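Local coordinates for putative Lipoprotein (Clostridium perfringens, PDB 5J7R), which is of unknown function but carries a sporulation and spore germination family domain and is probably a lipoprotein anchored at the cell surface, at residues L29-T34 with E43-L48; K79-L84 with N96-A101; T113-I118 with F152-I157. One frame throughout, in Å; residues are numbered along the deposited sequence.

Contact 1. Residues L29-T34 with E43-L48; sequences LYFDGT and EQQEIL
The beta hairpin of strands 24-32 and 42-50 is joined here in an antiparallel register in which Leu29 faces Gln45 and Phe31 faces Glu43 as hydrogen-bonded pairs, with the non-hydrogen-bonded pair Tyr30-Gln44 between them. Leu29 N gives to Gln45 O at 2.8 Å and Gln45 N returns a bond of the same length to Leu29 O. Phe31 and Glu43 exchange a second reciprocal pair, Phe31 N to Glu43 O and Glu43 N to Phe31 O, each 3.1 Å. On the face bearing Leu29, Phe31 and Gln45, the Leu29 side chain crosses that of Ile47 at a slant, CG 3.7 Å from Ile47 CG2, while Leu29 CD1 meets Ile47 CD1. A second subunit lies against most residues of this contact: its Ala74 packs on Phe31 and its Lys109 forms a salt bridge with Asp32. On the other face Tyr30 and Gln44 run side by side, both with CG anti to the carbonyl carbon (chi1 -67° and -61°), which sends both side chains the same way and brings their polar ends together. There Gln44 NE2 donates to Tyr30 OH at 2.7 Å, the hydroxyl lying close to the amide plane.

Contact 2. Residues K79-L84 with N96-A101; sequences KDTKLL and NLSKEA
Residues 79-84 and 96-101 run antiparallel and stay close after the regular pairing ends: Leu83 and Leu97 form a non-hydrogen-bonded pair with CA atoms 4.8 Å apart, Leu84 N donates to Asn96 O at 2.8 Å, and Ser98 N makes a weak bond to Lys82 O. Beyond this point the regular pattern stops, and a side chain takes over the work of the backbone. Ser98 OG sits between its own backbone N and carbonyl carbon (chi1 61°), which places it to accept from Lys82 N at 3.1 Å. The same hydroxyl donates to Glu100 OE2 at 2.8 Å, using the anti lone pair of that oxygen, so Ser98 relays a bond from one segment into the 3-10 turn of the other. Glu100 is folded back at chi2 (68°), which brings its carboxylate round to the serine. Its CB and CG also meet the carboxylate of Asp80, whose OD1 is 3.5 Å from Glu100 CB; the two side chains cross at about a right angle, with the acidic oxygens held apart.

The remaining contacts are largely van der Waals, made by Leu83, Thr81 and Leu84. Leu83 CD1 lies 3.9 Å from Leu97 CD2, Leu83 also packing against Ile60 of helix 51-65 and Leu97 against Ile132 of strand 129-134. Thr81 CG2 lies 3.9 Å from Ala101 CB, while its hydroxyl bonds to Pro78 O. Leu84 reaches along the adjacent strand, with CD1 3.4 Å from Leu97 O and CB beside Asn96 ND2; the amide of Asn96 is occupied at both ends, by Ser85 OG and by Asn136 N. The whole arrangement is the open end of the beta hairpin of strands 83-89 and 92-97, whose second strand is also the centre of a mixed three-stranded sheet.

Contact 3. Residues T113-I118 with F152-I157; sequences TLEGII and FGKEDI
Ile118, on helix 107-121, carries this contact by inserting its side chain into the bend formed by Phe152, Gly153, Lys154 and Ile157. From CB the side chain divides. With CG1 anti to the carbonyl carbon (chi1 -71°), the other branch, CG2, stands anti to the backbone N and meets Lys154, lying 4.0 Å from its N and close to its CE. CG1 extends the longer branch, and the extended second torsion (chi2 177°) carries CD1 deep into the bend. This terminal methyl is 3.6 Å from Phe152 CE2 at an oblique approach to the ring, 3.6 Å from Gly153 C, and 3.8 Å from Ile157 CD1.

The preceding turn of the helix widens the patch. Leu114 CD2 reaches Phe152 CZ at 4.2 Å, and Glu115 offers the aliphatic part of its chain, CG lying 3.4 Å from Ile157 CD1, while its OE2 is hydrogen-bonded to Gln111 NE2. Lys154, bent at both chi2 and chi3, curls back over the helix until NZ makes a weak bond, 3.1 Å long, to Glu115 O. Lys154 to Ile157 form a type I beta turn, and Gly153 N donates to Asp156 OD2, tying the residue before the turn to its third position. Ile42 of a second subunit packs on both Glu115 and Lys154, at the border of the contact.

The chemistry is therefore mainly hydrophobic: methyls, one ring and the aliphatic part of Glu115 join the C-terminal loop to the helix, and the single weak polar link through the lysine lies at the partly exposed margin.

Overall arrangement
Followed from the N terminus, the three contacts come in series, none crossing or enclosing another. Contact 1 closes the short loop of an arm-like hairpin, and its centre lies about 27 Å from the centre of the chain. After helix 51-65, contact 2 closes the next hairpin, 83-89 with 92-97, within the body of the domain. The chain then runs into helix 107-121, and contact 3 closes the longest loop, bringing the C-terminal region back past strand 129-134 onto that helix. Contacts 2 and 3 are neighbours, their nearest atoms about 6 Å apart, whereas contacts 1 and 3 lie on opposite sides of the chain's centre, yet both touch a second subunit.

Contact 1. Residues L29-T34 with E43-L48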
ATOM      1  N   LEU A  29     -16.506  -1.586   0.873  1.00 49.14           N
ATOM      2  CA  LEU A  29     -16.981  -0.226   0.952  1.00 50.22           C
ATOM      3  C   LEU A  29     -18.385  -0.368   1.492  1.00 52.37           C
ATOM      4  O   LEU A  29     -19.166  -1.171   0.971  1.00 52.84           O
ATOM      5  CB  LEU A  29     -17.033   0.448  -0.410  1.00 48.60           C
ATOM      6  CG  LEU A  29     -15.707   0.687  -1.094  1.00 47.82           C
ATOM      7  CD1 LEU A  29     -15.985   1.252  -2.476  1.00 47.66           C
ATOM      8  CD2 LEU A  29     -14.822   1.635  -0.283  1.00 46.73           C
ATOM      9  N   TYR A  30     -18.694   0.383   2.541  1.00 54.07           N
ATOM     10  CA  TYR A  30     -20.009   0.332   3.155  1.00 55.32           C
ATOM     11  C   TYR A  30     -20.848   1.507   2.733  1.00 55.23           C
ATOM     12  O   TYR A  30     -20.534   2.645   3.062  1.00 57.43           O
ATOM     13  CB  TYR A  30     -19.892   0.302   4.671  1.00 56.08           C
ATOM     14  CG  TYR A  30     -19.275  -0.959   5.189  1.00 58.06           C
ATOM     15  CD1 TYR A  30     -17.913  -1.085   5.290  1.00 59.26           C
ATOM     16  CD2 TYR A  30     -20.071  -2.040   5.589  1.00 63.36           C
ATOM     17  CE1 TYR A  30     -17.334  -2.241   5.768  1.00 64.57           C
ATOM     18  CE2 TYR A  30     -19.503  -3.204   6.081  1.00 63.44           C
ATOM     19  CZ  TYR A  30     -18.129  -3.297   6.168  1.00 65.19           C
ATOM     20  OH  TYR A  30     -17.527  -4.437   6.634  1.00 66.39           O
ATOM     21  N   PHE A  31     -21.906   1.216   1.984  1.00 57.03           N
ATOM     22  CA  PHE A  31     -22.840   2.232   1.511  1.00 58.88           C
ATOM     23  C   PHE A  31     -24.175   2.107   2.230  1.00 60.00           C
ATOM     24  O   PHE A  31     -24.359   1.228   3.074  1.00 63.33           O
ATOM     25  CB  PHE A  31     -23.017   2.144  -0.002  1.00 56.28           C
ATOM     26  CG  PHE A  31     -21.790   2.522  -0.759  1.00 58.28           C
ATOM     27  CD1 PHE A  31     -21.458   3.863  -0.932  1.00 58.71           C
ATOM     28  CD2 PHE A  31     -20.969   1.555  -1.323  1.00 57.25           C
ATOM     29  CE1 PHE A  31     -20.321   4.222  -1.631  1.00 57.70           C
ATOM     30  CE2 PHE A  31     -19.838   1.912  -2.032  1.00 55.76           C
ATOM     31  CZ  PHE A  31     -19.515   3.245  -2.188  1.00 56.78           C
ATOM     32  N   ASP A  32     -25.097   3.004   1.903  1.00 63.72           N
ATOM     33  CA  ASP A  32     -26.415   3.016   2.529  1.00 69.58           C
ATOM     34  C   ASP A  32     -27.327   1.934   1.931  1.00 70.99           C
ATOM     35  O   ASP A  32     -27.664   1.975   0.743  1.00 71.03           O
ATOM     36  CB  ASP A  32     -27.044   4.408   2.355  1.00 71.88           C
ATOM     37  CG  ASP A  32     -28.346   4.577   3.114  1.00 73.44           C
ATOM     38  OD1 ASP A  32     -28.714   3.695   3.912  1.00 80.21           O
ATOM     39  OD2 ASP A  32     -29.003   5.619   2.926  1.00 79.15           O
ATOM     40  N   GLY A  33     -27.707   0.964   2.759  1.00 73.23           N
ATOM     41  CA  GLY A  33     -28.606  -0.129   2.347  1.00 78.91           C
ATOM     42  C   GLY A  33     -29.945  -0.072   3.081  1.00 79.98           C
ATOM     43  O   GLY A  33     -30.608  -1.098   3.245  1.00 75.46           O
ATOM     44  N   THR A  34     -30.349   1.134   3.494  1.00 80.92           N
ATOM     45  CA  THR A  34     -31.592   1.339   4.250  1.00 83.85           C
ATOM     46  C   THR A  34     -32.904   1.241   3.440  1.00 87.47           C
ATOM     47  O   THR A  34     -33.049   1.728   2.299  1.00 88.98           O
ATOM     48  CB  THR A  34     -31.523   2.668   5.077  1.00 84.96           C
ATOM     49  OG1 THR A  34     -30.422   2.629   6.004  1.00 80.57           O
ATOM     50  CG2 THR A  34     -32.808   2.903   5.862  1.00 85.73           C
ATOM     51  N   GLU A  43     -24.609  -1.737   3.897  1.00 66.95           N
ATOM     52  CA  GLU A  43     -24.285  -2.989   3.198  1.00 70.36           C
ATOM     53  C   GLU A  43     -22.933  -2.849   2.474  1.00 64.40           C
ATOM     54  O   GLU A  43     -22.566  -1.776   2.011  1.00 61.02           O
ATOM     55  CB  GLU A  43     -25.442  -3.413   2.267  1.00 77.41           C
ATOM     56  CG  GLU A  43     -26.487  -4.274   2.944  1.00 87.77           C
ATOM     57  CD  GLU A  43     -27.716  -4.481   2.090  1.00 93.72           C
ATOM     58  OE1 GLU A  43     -28.846  -4.510   2.637  1.00 99.40           O
ATOM     59  OE2 GLU A  43     -27.550  -4.569   0.859  1.00 98.80           O
ATOM     60  N   GLN A  44     -22.184  -3.936   2.423  1.00 59.77           N
ATOM     61  CA  GLN A  44     -20.896  -3.931   1.798  1.00 59.83           C
ATOM     62  C   GLN A  44     -20.952  -4.061   0.298  1.00 58.58           C
ATOM     63  O   GLN A  44     -21.835  -4.697  -0.248  1.00 64.67           O
ATOM     64  CB  GLN A  44     -20.087  -5.151   2.259  1.00 60.43           C
ATOM     65  CG  GLN A  44     -19.803  -5.257   3.745  1.00 65.34           C
ATOM     66  CD  GLN A  44     -19.130  -6.570   4.120  1.00 68.51           C
ATOM     67  OE1 GLN A  44     -19.279  -7.564   3.418  1.00 78.75           O
ATOM     68  NE2 GLN A  44     -18.414  -6.589   5.241  1.00 70.90           N
ATOM     69  N   GLN A  45     -19.947  -3.478  -0.339  1.00 59.91           N
ATOM     70  CA  GLN A  45     -19.716  -3.569  -1.778  1.00 56.47           C
ATOM     71  C   GLN A  45     -18.214  -3.818  -1.849  1.00 54.58           C
ATOM     72  O   GLN A  45     -17.420  -3.002  -1.384  1.00 53.71           O
ATOM     73  CB  GLN A  45     -20.067  -2.297  -2.520  1.00 56.82           C
ATOM     74  CG  GLN A  45     -19.724  -2.368  -3.999  1.00 59.78           C
ATOM     75  CD  GLN A  45     -20.041  -1.092  -4.824  1.00 62.68           C
ATOM     76  OE1 GLN A  45     -19.139  -0.590  -5.455  1.00 65.62           O
ATOM     77  NE2 GLN A  45     -21.279  -0.545  -4.790  1.00 64.92           N
ATOM     78  N   GLU A  46     -17.812  -4.932  -2.418  1.00 53.53           N
ATOM     79  CA  GLU A  46     -16.375  -5.246  -2.489  1.00 55.19           C
ATOM     80  C   GLU A  46     -15.506  -4.308  -3.352  1.00 53.38           C
ATOM     81  O   GLU A  46     -15.922  -3.832  -4.399  1.00 55.82           O
ATOM     82  CB  GLU A  46     -16.218  -6.712  -2.994  1.00 55.78           C
ATOM     83  CG  GLU A  46     -14.770  -7.154  -3.277  1.00 59.54           C
ATOM     84  CD  GLU A  46     -14.610  -8.526  -3.964  1.00 62.77           C
ATOM     85  OE1 GLU A  46     -15.515  -8.945  -4.717  1.00 63.98           O
ATOM     86  OE2 GLU A  46     -13.548  -9.174  -3.793  1.00 62.53           O
ATOM     87  N   ILE A  47     -14.275  -4.081  -2.903  1.00 53.28           N
ATOM     88  CA  ILE A  47     -13.296  -3.286  -3.654  1.00 51.94           C
ATOM     89  C   ILE A  47     -11.941  -3.993  -3.568  1.00 51.90           C
ATOM     90  O   ILE A  47     -11.479  -4.310  -2.491  1.00 53.70           O
ATOM     91  CB  ILE A  47     -13.276  -1.800  -3.179  1.00 51.93           C
ATOM     92  CG1 ILE A  47     -12.344  -0.929  -4.043  1.00 52.87           C
ATOM     93  CG2 ILE A  47     -12.923  -1.660  -1.699  1.00 48.42           C
ATOM     94  CD1 ILE A  47     -12.619   0.556  -3.920  1.00 52.98           C
ATOM     95  N   LEU A  48     -11.356  -4.349  -4.711  1.00 50.38           N
ATOM     96  CA  LEU A  48     -10.077  -4.983  -4.721  1.00 50.56           C
ATOM     97  C   LEU A  48      -9.114  -3.838  -4.980  1.00 48.55           C
ATOM     98  O   LEU A  48      -8.993  -3.336  -6.098  1.00 49.33           O
ATOM     99  CB  LEU A  48     -10.011  -6.073  -5.775  1.00 51.59           C
ATOM    100  CG  LEU A  48      -8.701  -6.846  -5.632  1.00 53.90           C
ATOM    101  CD1 LEU A  48      -8.671  -7.728  -4.389  1.00 52.65           C
ATOM    102  CD2 LEU A  48      -8.539  -7.707  -6.846  1.00 59.70           C
TER

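Contact 2. Residues K79-L84 with N96-A101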
ATOM      1  N   LYS A  79       1.814  22.404 -13.825  1.00 75.49           N
ATOM      2  CA  LYS A  79       1.090  22.338 -12.555  1.00 80.71           C
ATOM      3  C   LYS A  79      -0.409  22.061 -12.715  1.00 78.17           C
ATOM      4  O   LYS A  79      -1.002  21.363 -11.891  1.00 73.70           O
ATOM      5  CB  LYS A  79       1.363  23.585 -11.713  1.00 91.43           C
ATOM      6  CG  LYS A  79       0.773  23.461 -10.303  1.00101.84           C
ATOM      7  CD  LYS A  79       1.667  24.094  -9.237  1.00107.97           C
ATOM      8  CE  LYS A  79       0.994  24.206  -7.890  1.00114.00           C
ATOM      9  NZ  LYS A  79       1.833  24.936  -6.900  1.00118.28           N
ATOM     10  N   ASP A  80      -1.002  22.597 -13.784  1.00 77.35           N
ATOM     11  CA  ASP A  80      -2.435  22.389 -14.056  1.00 76.80           C
ATOM     12  C   ASP A  80      -2.761  20.989 -14.624  1.00 72.14           C
ATOM     13  O   ASP A  80      -3.935  20.667 -14.819  1.00 70.06           O
ATOM     14  CB  ASP A  80      -3.036  23.509 -14.937  1.00 81.20           C
ATOM     15  CG  ASP A  80      -2.326  23.677 -16.274  1.00 81.66           C
ATOM     16  OD1 ASP A  80      -1.322  22.985 -16.542  1.00 79.92           O
ATOM     17  OD2 ASP A  80      -2.776  24.544 -17.057  1.00 89.46           O
ATOM     18  N   THR A  81      -1.732  20.171 -14.882  1.00 63.81           N
ATOM     19  CA  THR A  81      -1.928  18.803 -15.381  1.00 65.66           C
ATOM     20  C   THR A  81      -2.752  18.019 -14.379  1.00 64.29           C
ATOM     21  O   THR A  81      -2.632  18.209 -13.171  1.00 67.88           O
ATOM     22  CB  THR A  81      -0.588  18.051 -15.591  1.00 64.14           C
ATOM     23  OG1 THR A  81       0.237  18.786 -16.505  1.00 70.64           O
ATOM     24  CG2 THR A  81      -0.809  16.640 -16.142  1.00 58.86           C
ATOM     25  N   LYS A  82      -3.584  17.128 -14.887  1.00 66.34           N
ATOM     26  CA  LYS A  82      -4.437  16.328 -14.049  1.00 69.57           C
ATOM     27  C   LYS A  82      -4.307  14.877 -14.422  1.00 64.01           C
ATOM     28  O   LYS A  82      -4.281  14.544 -15.599  1.00 59.05           O
ATOM     29  CB  LYS A  82      -5.880  16.757 -14.246  1.00 78.57           C
ATOM     30  CG  LYS A  82      -6.142  18.218 -13.838  1.00 88.35           C
ATOM     31  CD  LYS A  82      -7.605  18.575 -14.032  1.00 98.43           C
ATOM     32  CE  LYS A  82      -7.872  20.066 -13.975  1.00104.88           C
ATOM     33  NZ  LYS A  82      -9.327  20.385 -13.988  1.00110.08           N
ATOM     34  N   LEU A  83      -4.224  14.020 -13.413  1.00 61.50           N
ATOM     35  CA  LEU A  83      -4.131  12.590 -13.641  1.00 60.08           C
ATOM     36  C   LEU A  83      -5.558  12.039 -13.822  1.00 60.92           C
ATOM     37  O   LEU A  83      -6.343  12.027 -12.882  1.00 63.75           O
ATOM     38  CB  LEU A  83      -3.427  11.917 -12.462  1.00 55.77           C
ATOM     39  CG  LEU A  83      -3.239  10.405 -12.551  1.00 54.39           C
ATOM     40  CD1 LEU A  83      -2.431  10.006 -13.764  1.00 52.73           C
ATOM     41  CD2 LEU A  83      -2.558   9.921 -11.303  1.00 54.45           C
ATOM     42  N   LEU A  84      -5.892  11.611 -15.035  1.00 62.07           N
ATOM     43  CA  LEU A  84      -7.223  11.079 -15.320  1.00 63.98           C
ATOM     44  C   LEU A  84      -7.366   9.672 -14.770  1.00 62.88           C
ATOM     45  O   LEU A  84      -8.390   9.334 -14.176  1.00 64.32           O
ATOM     46  CB  LEU A  84      -7.508  11.108 -16.820  1.00 65.58           C
ATOM     47  CG  LEU A  84      -7.500  12.504 -17.459  1.00 68.12           C
ATOM     48  CD1 LEU A  84      -7.681  12.380 -18.963  1.00 67.44           C
ATOM     49  CD2 LEU A  84      -8.567  13.412 -16.864  1.00 70.29           C
ATOM     50  N   ASN A  96      -2.507   7.969 -17.702  1.00 57.06           N
ATOM     51  CA  ASN A  96      -3.441   8.751 -18.481  1.00 55.74           C
ATOM     52  C   ASN A  96      -3.551  10.169 -17.940  1.00 53.56           C
ATOM     53  O   ASN A  96      -4.121  10.391 -16.877  1.00 55.17           O
ATOM     54  CB  ASN A  96      -4.794   8.053 -18.455  1.00 58.34           C
ATOM     55  CG  ASN A  96      -5.809   8.718 -19.346  1.00 63.40           C
ATOM     56  OD1 ASN A  96      -5.459   9.442 -20.288  1.00 61.47           O
ATOM     57  ND2 ASN A  96      -7.078   8.451 -19.083  1.00 65.52           N
ATOM     58  N   LEU A  97      -3.037  11.127 -18.709  1.00 55.75           N
ATOM     59  CA  LEU A  97      -3.022  12.540 -18.315  1.00 57.45           C
ATOM     60  C   LEU A  97      -4.026  13.354 -19.106  1.00 59.01           C
ATOM     61  O   LEU A  97      -4.567  12.885 -20.099  1.00 63.48           O
ATOM     62  CB  LEU A  97      -1.618  13.117 -18.537  1.00 56.46           C
ATOM     63  CG  LEU A  97      -0.463  12.364 -17.854  1.00 56.86           C
ATOM     64  CD1 LEU A  97       0.875  12.939 -18.284  1.00 59.00           C
ATOM     65  CD2 LEU A  97      -0.589  12.372 -16.333  1.00 55.49           C
ATOM     66  N   SER A  98      -4.277  14.576 -18.645  1.00 60.60           N
ATOM     67  CA  SER A  98      -5.197  15.489 -19.319  1.00 65.09           C
ATOM     68  C   SER A  98      -4.443  16.250 -20.410  1.00 68.33           C
ATOM     69  O   SER A  98      -3.212  16.145 -20.523  1.00 68.22           O
ATOM     70  CB  SER A  98      -5.793  16.479 -18.320  1.00 67.32           C
ATOM     71  OG  SER A  98      -4.783  17.270 -17.716  1.00 68.38           O
ATOM     72  N   LYS A  99      -5.182  17.022 -21.202  1.00 73.46           N
ATOM     73  CA  LYS A  99      -4.620  17.835 -22.296  1.00 76.85           C
ATOM     74  C   LYS A  99      -3.553  18.860 -21.833  1.00 73.94           C
ATOM     75  O   LYS A  99      -2.652  19.206 -22.597  1.00 76.29           O
ATOM     76  CB  LYS A  99      -5.769  18.560 -23.012  1.00 85.85           C
ATOM     77  CG  LYS A  99      -5.405  19.468 -24.173  1.00 96.77           C
ATOM     78  CD  LYS A  99      -6.639  20.228 -24.658  1.00107.60           C
ATOM     79  CE  LYS A  99      -6.407  21.077 -25.901  1.00112.75           C
ATOM     80  NZ  LYS A  99      -7.692  21.554 -26.499  1.00119.86           N
ATOM     81  N   GLU A 100      -3.651  19.331 -20.587  1.00 72.34           N
ATOM     82  CA  GLU A 100      -2.693  20.315 -20.039  1.00 70.39           C
ATOM     83  C   GLU A 100      -1.240  19.825 -20.042  1.00 65.08           C
ATOM     84  O   GLU A 100      -0.327  20.632 -20.005  1.00 69.12           O
ATOM     85  CB  GLU A 100      -3.079  20.758 -18.616  1.00 70.60           C
ATOM     86  CG  GLU A 100      -4.330  21.630 -18.504  1.00 77.88           C
ATOM     87  CD  GLU A 100      -5.636  20.921 -18.834  1.00 79.49           C
ATOM     88  OE1 GLU A 100      -6.596  21.625 -19.181  1.00 88.20           O
ATOM     89  OE2 GLU A 100      -5.704  19.668 -18.761  1.00 81.39           O
ATOM     90  N   ALA A 101      -1.039  18.513 -20.089  1.00 62.71           N
ATOM     91  CA  ALA A 101       0.313  17.941 -20.105  1.00 63.02           C
ATOM     92  C   ALA A 101       1.060  18.205 -21.408  1.00 63.99           C
ATOM     93  O   ALA A 101       2.286  18.167 -21.431  1.00 59.89           O
ATOM     94  CB  ALA A 101       0.257  16.442 -19.842  1.00 61.64           C
TER

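Contact 3. Residues T113-I118 with F152-I157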
ATOM      1  N   THR A 113      11.779  15.108 -18.369  1.00 59.67           N
ATOM      2  CA  THR A 113      10.426  14.758 -17.968  1.00 55.97           C
ATOM      3  C   THR A 113      10.186  13.263 -18.103  1.00 55.94           C
ATOM      4  O   THR A 113       9.752  12.615 -17.151  1.00 55.54           O
ATOM      5  CB  THR A 113       9.382  15.514 -18.805  1.00 59.32           C
ATOM      6  OG1 THR A 113       9.445  16.906 -18.488  1.00 56.77           O
ATOM      7  CG2 THR A 113       7.965  15.005 -18.520  1.00 60.37           C
ATOM      8  N   LEU A 114      10.483  12.710 -19.274  1.00 56.59           N
ATOM      9  CA  LEU A 114      10.283  11.277 -19.505  1.00 56.98           C
ATOM     10  C   LEU A 114      11.186  10.425 -18.598  1.00 58.68           C
ATOM     11  O   LEU A 114      10.742   9.405 -18.062  1.00 66.15           O
ATOM     12  CB  LEU A 114      10.479  10.928 -20.983  1.00 56.66           C
ATOM     13  CG  LEU A 114       9.608  11.728 -21.970  1.00 58.22           C
ATOM     14  CD1 LEU A 114       9.876  11.254 -23.393  1.00 61.15           C
ATOM     15  CD2 LEU A 114       8.119  11.653 -21.662  1.00 58.58           C
ATOM     16  N   GLU A 115      12.436  10.844 -18.414  1.00 59.88           N
ATOM     17  CA  GLU A 115      13.353  10.108 -17.541  1.00 61.28           C
ATOM     18  C   GLU A 115      12.904  10.204 -16.075  1.00 58.39           C
ATOM     19  O   GLU A 115      13.068   9.250 -15.317  1.00 58.23           O
ATOM     20  CB  GLU A 115      14.797  10.598 -17.688  1.00 63.73           C
ATOM     21  CG  GLU A 115      15.431  10.257 -19.031  1.00 69.21           C
ATOM     22  CD  GLU A 115      16.870  10.743 -19.178  1.00 72.50           C
ATOM     23  OE1 GLU A 115      17.311  11.539 -18.336  1.00 78.02           O
ATOM     24  OE2 GLU A 115      17.559  10.347 -20.148  1.00 76.46           O
ATOM     25  N   GLY A 116      12.337  11.353 -15.692  1.00 53.51           N
ATOM     26  CA  GLY A 116      11.847  11.571 -14.323  1.00 53.09           C
ATOM     27  C   GLY A 116      10.633  10.710 -13.979  1.00 47.03           C
ATOM     28  O   GLY A 116      10.544  10.158 -12.888  1.00 43.54           O
ATOM     29  N   ILE A 117       9.710  10.593 -14.926  1.00 47.18           N
ATOM     30  CA  ILE A 117       8.523   9.773 -14.749  1.00 49.22           C
ATOM     31  C   ILE A 117       8.960   8.301 -14.631  1.00 49.41           C
ATOM     32  O   ILE A 117       8.549   7.606 -13.708  1.00 50.32           O
ATOM     33  CB  ILE A 117       7.517   9.980 -15.899  1.00 49.46           C
ATOM     34  CG1 ILE A 117       7.015  11.428 -15.877  1.00 50.46           C
ATOM     35  CG2 ILE A 117       6.317   9.046 -15.752  1.00 50.54           C
ATOM     36  CD1 ILE A 117       6.167  11.823 -17.072  1.00 51.17           C
ATOM     37  N   ILE A 118       9.812   7.857 -15.546  1.00 52.14           N
ATOM     38  CA  ILE A 118      10.314   6.477 -15.544  1.00 53.07           C
ATOM     39  C   ILE A 118      11.081   6.147 -14.283  1.00 52.32           C
ATOM     40  O   ILE A 118      10.830   5.121 -13.659  1.00 54.90           O
ATOM     41  CB  ILE A 118      11.190   6.191 -16.780  1.00 56.77           C
ATOM     42  CG1 ILE A 118      10.291   6.149 -18.018  1.00 62.34           C
ATOM     43  CG2 ILE A 118      11.915   4.849 -16.648  1.00 57.77           C
ATOM     44  CD1 ILE A 118      11.027   5.945 -19.325  1.00 67.84           C
ATOM     45  N   PHE A 152       7.268   2.462 -23.417  1.00 80.47           N
ATOM     46  CA  PHE A 152       8.729   2.607 -23.428  1.00 80.61           C
ATOM     47  C   PHE A 152       9.340   2.588 -22.034  1.00 79.42           C
ATOM     48  O   PHE A 152       8.678   2.916 -21.048  1.00 78.72           O
ATOM     49  CB  PHE A 152       9.134   3.904 -24.153  1.00 79.21           C
ATOM     50  CG  PHE A 152       8.623   5.160 -23.501  1.00 75.98           C
ATOM     51  CD1 PHE A 152       7.353   5.634 -23.784  1.00 74.24           C
ATOM     52  CD2 PHE A 152       9.414   5.873 -22.613  1.00 76.41           C
ATOM     53  CE1 PHE A 152       6.865   6.779 -23.173  1.00 73.08           C
ATOM     54  CE2 PHE A 152       8.937   7.026 -22.004  1.00 73.84           C
ATOM     55  CZ  PHE A 152       7.660   7.480 -22.287  1.00 73.87           C
ATOM     56  N   GLY A 153      10.608   2.187 -21.978  1.00 81.68           N
ATOM     57  CA  GLY A 153      11.384   2.125 -20.740  1.00 82.39           C
ATOM     58  C   GLY A 153      12.544   3.098 -20.857  1.00 84.47           C
ATOM     59  O   GLY A 153      12.606   3.872 -21.815  1.00 83.13           O
ATOM     60  N   LYS A 154      13.452   3.065 -19.881  1.00 88.65           N
ATOM     61  CA  LYS A 154      14.629   3.953 -19.861  1.00 94.15           C
ATOM     62  C   LYS A 154      15.479   3.783 -21.127  1.00 99.15           C
ATOM     63  O   LYS A 154      15.811   4.765 -21.798  1.00 97.77           O
ATOM     64  CB  LYS A 154      15.501   3.660 -18.622  1.00100.14           C
ATOM     65  CG  LYS A 154      16.706   4.616 -18.443  1.00106.23           C
ATOM     66  CD  LYS A 154      16.341   6.020 -18.000  1.00107.17           C
ATOM     67  CE  LYS A 154      15.817   6.067 -16.570  1.00106.95           C
ATOM     68  NZ  LYS A 154      15.449   7.447 -16.152  1.00102.54           N
ATOM     69  N   GLU A 155      15.811   2.528 -21.440  0.50103.09           N
ATOM     70  CA  GLU A 155      16.632   2.172 -22.614  0.50108.65           C
ATOM     71  C   GLU A 155      16.096   2.704 -23.945  0.50107.20           C
ATOM     72  O   GLU A 155      16.864   3.092 -24.819  0.50108.96           O
ATOM     73  CB  GLU A 155      16.743   0.646 -22.739  0.50112.91           C
ATOM     74  CG  GLU A 155      17.374  -0.058 -21.549  0.50115.35           C
ATOM     75  CD  GLU A 155      18.803   0.378 -21.300  0.50119.62           C
ATOM     76  OE1 GLU A 155      19.376  -0.022 -20.266  0.50121.28           O
ATOM     77  OE2 GLU A 155      19.354   1.121 -22.139  0.50123.11           O
ATOM     78  N   ASP A 156      14.775   2.709 -24.087  1.00103.72           N
ATOM     79  CA  ASP A 156      14.121   3.160 -25.315  1.00102.17           C
ATOM     80  C   ASP A 156      14.105   4.672 -25.570  1.00 99.29           C
ATOM     81  O   ASP A 156      13.817   5.076 -26.686  1.00 99.02           O
ATOM     82  CB  ASP A 156      12.663   2.673 -25.298  1.00 99.71           C
ATOM     83  CG  ASP A 156      12.538   1.157 -25.112  1.00101.82           C
ATOM     84  OD1 ASP A 156      13.380   0.405 -25.647  1.00105.57           O
ATOM     85  OD2 ASP A 156      11.571   0.726 -24.438  1.00 97.01           O
ATOM     86  N   ILE A 157      14.421   5.499 -24.570  1.00 98.20           N
ATOM     87  CA  ILE A 157      14.352   6.973 -24.735  1.00 99.15           C
ATOM     88  C   ILE A 157      15.178   7.567 -25.890  1.00101.49           C
ATOM     89  O   ILE A 157      14.622   8.308 -26.708  1.00100.92           O
ATOM     90  CB  ILE A 157      14.617   7.733 -23.406  1.00101.38           C
ATOM     91  CG1 ILE A 157      13.544   7.372 -22.369  1.00 99.83           C
ATOM     92  CG2 ILE A 157      14.606   9.244 -23.638  1.00100.26           C
ATOM     93  CD1 ILE A 157      13.768   7.979 -21.000  1.00100.16           C
TER